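Local atomic coordinates of similar to yteR (Bacilus subtilis) (PDB entry 4WU0), a protein that probably hydrolyses unsaturated rhamnogalacturonan fragments of pectin, as a glycoside hydrolase of family 105. Residues D75-G80 / I100-Q105; G62-Y67 / R96-N101; G131-A136 / V206-D211. All coordinates share one frame; numbering follows the deposited sequence.

Contact 1. Residues D75-G80 / I100-Q105; sequences DHLNNG and INLRKQ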
# COMPACT_ATOMS: atom_id res chain seq x y z
N ASP A 75 4.14 -0.44 -10.29
CA ASP A 75 4.14 0.71 -9.36
C ASP A 75 3.52 1.92 -10.00
O ASP A 75 2.92 2.76 -9.31
CB ASP A 75 5.53 1.12 -8.89
CG ASP A 75 6.17 0.13 -7.95
OD1 ASP A 75 5.47 -0.72 -7.38
OD2 ASP A 75 7.40 0.20 -7.80
N HIS A 76 3.70 2.05 -11.32
CA HIS A 76 3.23 3.23 -12.04
C HIS A 76 1.72 3.35 -12.15
O HIS A 76 1.23 4.39 -12.59
CB HIS A 76 3.82 3.25 -13.45
CG HIS A 76 5.25 3.66 -13.49
ND1 HIS A 76 5.96 3.97 -12.35
CD2 HIS A 76 6.09 3.86 -14.52
CE1 HIS A 76 7.18 4.32 -12.68
NE2 HIS A 76 7.29 4.27 -13.99
N LEU A 77 0.97 2.33 -11.75
CA LEU A 77 -0.49 2.39 -11.74
C LEU A 77 -1.07 3.00 -10.47
O LEU A 77 -2.21 3.45 -10.46
CB LEU A 77 -1.09 1.00 -11.96
CG LEU A 77 -0.68 0.37 -13.29
CD1 LEU A 77 -1.35 -0.99 -13.42
CD2 LEU A 77 -1.02 1.23 -14.49
N ASN A 78 -0.31 3.00 -9.38
CA ASN A 78 -0.91 3.39 -8.11
C ASN A 78 -1.49 4.80 -8.11
O ASN A 78 -2.53 5.05 -7.50
CB ASN A 78 0.07 3.30 -6.97
CG ASN A 78 -0.65 3.35 -5.63
OD1 ASN A 78 -1.48 2.50 -5.35
ND2 ASN A 78 -0.39 4.37 -4.84
N ASN A 79 -0.81 5.72 -8.77
CA ASN A 79 -1.22 7.12 -8.78
C ASN A 79 -2.51 7.35 -9.60
O ASN A 79 -3.08 8.41 -9.56
CB ASN A 79 -0.08 8.01 -9.28
CG ASN A 79 1.04 8.13 -8.29
OD1 ASN A 79 0.91 7.77 -7.11
ND2 ASN A 79 2.16 8.66 -8.74
N GLY A 80 -2.98 6.32 -10.30
CA GLY A 80 -4.29 6.39 -10.89
C GLY A 80 -5.41 6.52 -9.87
O GLY A 80 -6.49 7.04 -10.17
N ILE A 100 -7.22 6.85 -18.80
CA ILE A 100 -7.29 6.00 -19.98
C ILE A 100 -5.89 5.52 -20.33
O ILE A 100 -5.69 4.36 -20.69
CB ILE A 100 -7.93 6.75 -21.17
CG1 ILE A 100 -9.43 6.88 -20.93
CG2 ILE A 100 -7.66 6.02 -22.49
CD1 ILE A 100 -10.08 8.00 -21.73
N ASN A 101 -4.90 6.41 -20.22
CA ASN A 101 -3.53 6.04 -20.54
C ASN A 101 -3.00 4.98 -19.58
O ASN A 101 -2.34 4.03 -20.01
CB ASN A 101 -2.61 7.27 -20.56
CG ASN A 101 -2.89 8.19 -21.74
OD1 ASN A 101 -3.32 7.75 -22.81
ND2 ASN A 101 -2.67 9.50 -21.54
N LEU A 102 -3.30 5.10 -18.29
CA LEU A 102 -2.86 4.10 -17.34
C LEU A 102 -3.58 2.78 -17.58
O LEU A 102 -2.96 1.72 -17.51
CB LEU A 102 -3.12 4.56 -15.90
CG LEU A 102 -2.29 5.76 -15.45
CD1 LEU A 102 -2.80 6.24 -14.09
CD2 LEU A 102 -0.79 5.43 -15.38
N ARG A 103 -4.88 2.83 -17.85
CA ARG A 103 -5.64 1.62 -18.08
C ARG A 103 -5.10 0.82 -19.26
O ARG A 103 -5.17 -0.42 -19.28
CB ARG A 103 -7.13 1.96 -18.26
CG ARG A 103 -8.00 0.80 -18.70
CD ARG A 103 -8.08 -0.29 -17.66
NE ARG A 103 -8.95 -1.36 -18.10
CZ ARG A 103 -8.60 -2.32 -18.95
NH1 ARG A 103 -7.37 -2.34 -19.46
NH2 ARG A 103 -9.45 -3.27 -19.28
N LYS A 104 -4.58 1.52 -20.27
CA LYS A 104 -4.01 0.86 -21.44
C LYS A 104 -2.82 -0.05 -21.06
O LYS A 104 -2.57 -1.04 -21.72
CB LYS A 104 -3.61 1.89 -22.50
CG LYS A 104 -2.97 1.33 -23.76
CD LYS A 104 -3.86 0.31 -24.42
CE LYS A 104 -3.32 -0.16 -25.76
NZ LYS A 104 -4.00 -1.42 -26.18
N GLN A 105 -2.11 0.26 -19.98
CA GLN A 105 -1.02 -0.61 -19.54
C GLN A 105 -1.52 -2.02 -19.19
O GLN A 105 -0.85 -3.01 -19.44
CB GLN A 105 -0.32 -0.01 -18.32
CG GLN A 105 0.93 -0.78 -17.92
CD GLN A 105 1.70 -0.13 -16.79
OE1 GLN A 105 1.86 1.09 -16.74
NE2 GLN A 105 2.21 -0.96 -15.88
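Leu102 is the first residue of 100-105 to touch the loop, and its two methyls do so at different points. Leu102 CD1 packs on the backbone of Gly80, 3.5 Å from Gly80 CA, where the absence of a side chain lets the methyl settle against the main chain. Leu102 CD2 lies 3.6 Å from His76 O, a carbonyl that takes its hydrogen bond from Trp23 NE1. Leu102 O, the next point of contact, faces Leu77 CD2 at 3.6 Å, and the same methyl is 4.2 Å from Leu102 CB. One turn on, the side chain of Gln105 leaves the helix with CG anti to the backbone N (chi1 -173°) and stays extended, which lays its amide against Leu77 CD2, 3.7 Å from Gln105 OE1. An extended glutamine suits this buried place: its CB and the amide carbon CD pack against Leu77 CD2, while OE1 is hydrogen-bonded to Tyr67 OH and NE2 to His109 ND1. No hydrogen bond crosses between the segments; van der Waals packing joins them, methyls lying against carbonyls as well as against other carbons. The type I turn from Leu77 to Gly80 leads into helix 80-90: a loop between helices packed on a neighbouring helix, consistent with the (alpha/alpha)6 barrel of the six-hairpin clan.

Contact 2. Residues G62-Y67 / R96-N101; sequences GTINGY and RKALIN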
# COMPACT_ATOMS: atom_id res chain seq x y z
N GLY A 62 -3.56 14.98 -21.13
CA GLY A 62 -3.70 13.72 -20.44
C GLY A 62 -2.46 12.84 -20.38
O GLY A 62 -2.48 11.81 -19.70
N THR A 63 -1.38 13.23 -21.05
CA THR A 63 -0.13 12.48 -20.91
C THR A 63 0.47 12.75 -19.53
O THR A 63 0.19 13.78 -18.90
CB THR A 63 0.86 12.85 -22.01
OG1 THR A 63 1.10 14.26 -21.96
CG2 THR A 63 0.29 12.45 -23.37
N ILE A 64 1.30 11.82 -19.06
CA ILE A 64 1.81 11.84 -17.69
C ILE A 64 3.33 11.95 -17.70
O ILE A 64 4.05 11.11 -18.24
CB ILE A 64 1.36 10.58 -16.92
CG1 ILE A 64 -0.15 10.41 -17.08
CG2 ILE A 64 1.79 10.68 -15.48
CD1 ILE A 64 -0.69 9.10 -16.51
N ASN A 65 3.83 13.03 -17.12
CA ASN A 65 5.26 13.23 -17.03
C ASN A 65 5.89 12.23 -16.08
O ASN A 65 5.45 12.11 -14.95
CB ASN A 65 5.54 14.65 -16.57
CG ASN A 65 4.96 15.69 -17.51
OD1 ASN A 65 5.16 15.62 -18.74
ND2 ASN A 65 4.23 16.66 -16.95
N GLY A 66 6.91 11.51 -16.56
CA GLY A 66 7.60 10.55 -15.73
C GLY A 66 7.04 9.14 -15.81
O GLY A 66 7.52 8.23 -15.14
N TYR A 67 6.02 8.96 -16.64
CA TYR A 67 5.38 7.67 -16.86
C TYR A 67 5.73 7.15 -18.24
O TYR A 67 5.67 7.90 -19.20
CB TYR A 67 3.88 7.83 -16.76
CG TYR A 67 3.10 6.60 -17.14
CD1 TYR A 67 3.20 5.43 -16.39
CD2 TYR A 67 2.27 6.59 -18.25
CE1 TYR A 67 2.49 4.30 -16.72
CE2 TYR A 67 1.55 5.47 -18.60
CZ TYR A 67 1.66 4.32 -17.84
OH TYR A 67 0.95 3.19 -18.21
N ARG A 96 -9.31 12.20 -16.68
CA ARG A 96 -9.90 11.04 -17.33
C ARG A 96 -8.99 10.54 -18.45
O ARG A 96 -8.81 9.32 -18.60
CB ARG A 96 -11.28 11.37 -17.89
CG ARG A 96 -11.96 10.22 -18.57
CD ARG A 96 -12.39 9.15 -17.60
NE ARG A 96 -13.00 8.02 -18.30
CZ ARG A 96 -12.45 6.81 -18.45
NH1 ARG A 96 -11.26 6.54 -17.93
NH2 ARG A 96 -13.11 5.87 -19.12
N LYS A 97 -8.38 11.45 -19.21
CA LYS A 97 -7.50 11.01 -20.30
C LYS A 97 -6.26 10.32 -19.73
O LYS A 97 -5.79 9.34 -20.29
CB LYS A 97 -7.09 12.19 -21.19
CG LYS A 97 -8.21 12.72 -22.05
CD LYS A 97 -7.75 13.95 -22.81
CE LYS A 97 -8.81 14.48 -23.75
NZ LYS A 97 -8.45 15.85 -24.19
N ALA A 98 -5.74 10.85 -18.63
CA ALA A 98 -4.60 10.23 -17.95
C ALA A 98 -4.96 8.83 -17.45
O ALA A 98 -4.17 7.89 -17.55
CB ALA A 98 -4.12 11.13 -16.79
N LEU A 99 -6.18 8.68 -16.97
CA LEU A 99 -6.67 7.39 -16.49
C LEU A 99 -6.77 6.39 -17.64
O LEU A 99 -6.43 5.22 -17.47
CB LEU A 99 -8.01 7.56 -15.79
CG LEU A 99 -7.86 8.06 -14.34
CD1 LEU A 99 -9.16 8.63 -13.80
CD2 LEU A 99 -7.37 6.92 -13.46
N ILE A 100 -7.22 6.85 -18.80
CA ILE A 100 -7.29 6.00 -19.98
C ILE A 100 -5.89 5.52 -20.33
O ILE A 100 -5.69 4.36 -20.69
CB ILE A 100 -7.93 6.75 -21.17
CG1 ILE A 100 -9.43 6.88 -20.93
CG2 ILE A 100 -7.66 6.02 -22.49
CD1 ILE A 100 -10.08 8.00 -21.73
N ASN A 101 -4.90 6.41 -20.22
CA ASN A 101 -3.53 6.04 -20.54
C ASN A 101 -3.00 4.98 -19.58
O ASN A 101 -2.34 4.03 -20.01
CB ASN A 101 -2.61 7.27 -20.56
CG ASN A 101 -2.89 8.19 -21.74
OD1 ASN A 101 -3.32 7.75 -22.81
ND2 ASN A 101 -2.67 9.50 -21.54
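Ile64 lays the end of its side chain over Ala98, with Ile64 CD1 4.0 Å from Ala98 CB and close to the carbonyl O of the same residue. CG1 stands anti to the carbonyl carbon (chi1 -51°), which carries CD1 to the helix; Ile58, Trp23 and Leu102 also pack round this side chain. Alanine suits the site because the loop comes down almost onto the helix backbone: the CA atoms of Gly62 and Ala98 are 4.4 Å apart. Gly62 fits for the same reason, since its CA sits 3.8 Å from Lys97 CB and its positive phi of 88° is readily adopted without a side chain. Here an inter-helix loop of what is probably an (alpha/alpha)6 barrel, joining helices 44-54 and 80-90, folds over helix 93-108. Gly62 O takes one hydrogen bond and a weaker CA-H...O contact. Asn101 ND2 donates the bond to Gly62 O at 3.0 Å, bent to 130° at the hydrogen; the oxygen lies near the Asn101 amide plane, but the donor comes from above the carbonyl plane. Ala98 CA approaches Gly62 O to 3.2 Å. Further along, the type II turn from Ile64 to Tyr67 brings the ring round; Tyr67 OH passes 3.8 Å from Asn101 O, its bond going to Gln105 instead.

Contact 3. Residues G131-A136 / V206-D211; sequences GLYMGA and VMALAD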
# COMPACT_ATOMS: atom_id res chain seq x y z
N GLY A 131 2.87 -5.13 -5.33
CA GLY A 131 2.15 -4.95 -6.58
C GLY A 131 0.65 -5.13 -6.51
O GLY A 131 -0.09 -4.58 -7.32
N LEU A 132 0.18 -5.95 -5.56
CA LEU A 132 -1.24 -6.14 -5.40
C LEU A 132 -1.93 -4.85 -5.01
O LEU A 132 -3.08 -4.63 -5.37
CB LEU A 132 -1.53 -7.23 -4.36
CG LEU A 132 -1.48 -8.66 -4.90
CD1 LEU A 132 -2.62 -8.90 -5.87
CD2 LEU A 132 -0.14 -8.98 -5.54
N TYR A 133 -1.23 -3.98 -4.29
CA TYR A 133 -1.78 -2.69 -3.90
C TYR A 133 -1.70 -1.72 -5.06
O TYR A 133 -2.65 -0.97 -5.31
CB TYR A 133 -1.02 -2.10 -2.71
CG TYR A 133 -1.61 -0.81 -2.21
CD1 TYR A 133 -2.79 -0.81 -1.49
CD2 TYR A 133 -1.01 0.41 -2.48
CE1 TYR A 133 -3.32 0.36 -1.04
CE2 TYR A 133 -1.54 1.59 -2.02
CZ TYR A 133 -2.69 1.57 -1.30
OH TYR A 133 -3.22 2.75 -0.81
N MET A 134 -0.57 -1.72 -5.78
CA MET A 134 -0.36 -0.73 -6.85
C MET A 134 -1.23 -0.99 -8.07
O MET A 134 -1.66 -0.05 -8.76
CB MET A 134 1.09 -0.72 -7.31
CG MET A 134 2.12 -0.74 -6.20
SD MET A 134 1.95 0.62 -5.07
CE MET A 134 3.15 0.10 -3.81
N GLY A 135 -1.40 -2.27 -8.38
CA GLY A 135 -1.94 -2.70 -9.67
C GLY A 135 -3.35 -3.21 -9.55
O GLY A 135 -4.27 -2.52 -9.93
N ALA A 136 -3.51 -4.41 -9.02
CA ALA A 136 -4.83 -5.02 -8.87
C ALA A 136 -5.81 -4.10 -8.16
O ALA A 136 -6.97 -4.00 -8.57
CB ALA A 136 -4.72 -6.33 -8.14
N VAL A 206 -2.52 -6.32 2.98
CA VAL A 206 -3.75 -6.12 3.75
C VAL A 206 -4.51 -4.84 3.37
O VAL A 206 -5.75 -4.84 3.32
CB VAL A 206 -3.58 -6.26 5.28
CG1 VAL A 206 -3.16 -7.67 5.62
CG2 VAL A 206 -2.60 -5.27 5.86
N MET A 207 -3.80 -3.76 3.04
CA MET A 207 -4.48 -2.59 2.51
C MET A 207 -5.16 -2.92 1.19
O MET A 207 -6.30 -2.50 0.95
CB MET A 207 -3.55 -1.44 2.26
CG MET A 207 -4.28 -0.22 1.89
SD MET A 207 -3.14 1.14 1.78
CE MET A 207 -2.56 1.05 3.40
N ALA A 208 -4.45 -3.64 0.33
CA ALA A 208 -4.97 -4.02 -0.97
C ALA A 208 -6.26 -4.82 -0.83
O ALA A 208 -7.22 -4.59 -1.56
CB ALA A 208 -3.95 -4.81 -1.75
N LEU A 209 -6.28 -5.76 0.12
CA LEU A 209 -7.47 -6.54 0.36
C LEU A 209 -8.64 -5.67 0.82
O LEU A 209 -9.74 -5.72 0.26
CB LEU A 209 -7.21 -7.66 1.37
CG LEU A 209 -6.36 -8.85 0.88
CD1 LEU A 209 -5.78 -9.63 2.05
CD2 LEU A 209 -7.23 -9.78 0.05
N ALA A 210 -8.41 -4.86 1.85
CA ALA A 210 -9.47 -4.02 2.38
C ALA A 210 -10.03 -3.08 1.31
O ALA A 210 -11.24 -2.92 1.19
CB ALA A 210 -8.97 -3.22 3.59
N ASP A 211 -9.15 -2.47 0.53
CA ASP A 211 -9.57 -1.49 -0.45
C ASP A 211 -10.23 -2.15 -1.67
O ASP A 211 -11.10 -1.54 -2.32
CB ASP A 211 -8.38 -0.66 -0.91
CG ASP A 211 -7.79 0.23 0.18
OD1 ASP A 211 -8.42 0.39 1.26
OD2 ASP A 211 -6.71 0.81 -0.08
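Ala208 is the centre of the apolar packing: its CB is 3.7 Å from Tyr133 CA, and Ala208 CB also lies 4.3 Å from Leu132 CB. With so small a side chain between them, the axes of segments 131-136 and 206-211 approach to 8.3 Å. Sulfur-aromatic contact joins Tyr133 to Met207, whose SD meets the ring obliquely in a Met-aromatic pairing, although the closest atoms are modelled too near each other and the exact spacing is doubtful. Tyr133 reaches it with CG anti to its own backbone N (chi1 -176°), while Met207 bends at chi3. A long, flexible thioether suits a place beside a buried ring, being polarisable and able to follow its outline. Polar contact is slight: Asp211 OD2 lies at the edge of the Tyr133 ring, 3.6 Å from Tyr133 CE1, without a hydrogen bond across the segments. The carboxylate's other oxygen, OD1, is bonded to Tyr272 OH and in a salt bridge with Lys276, which would help to offset the cost of burying its charge. The segments, from helices 129-146 and 199-215, run at 37° to each other near the centre of the chain. Phe159 of helix 152-166 packs on Ala208, helix 264-279 meets Met207, and Lys81 of helix 80-90 makes a cation-pi contact with Tyr133.

How the contacts relate
Contacts 1 and 2 are two parts of one interface: their centres are 8 Å apart, both use helix 93-108, and their helix segments overlap at Ile100 and Asn101, while the packing of Tyr67 on Leu102 links them directly. The loop between helices 44-54 and 80-90 thus meets the helix twice, 62-67 on its earlier turns and 75-80 on its later ones. Contact 3 comes afterwards in sequence, joining helices 129-146 and 199-215, its centre about 6 Å from the chain's centre, 14 Å from the centre of contact 1 and 21 Å from that of contact 2. Segment 75-80 touches both helix 93-108 and helix 129-146, so packing continues from the outer loop to the buried helices, all within the family 88 sequence range.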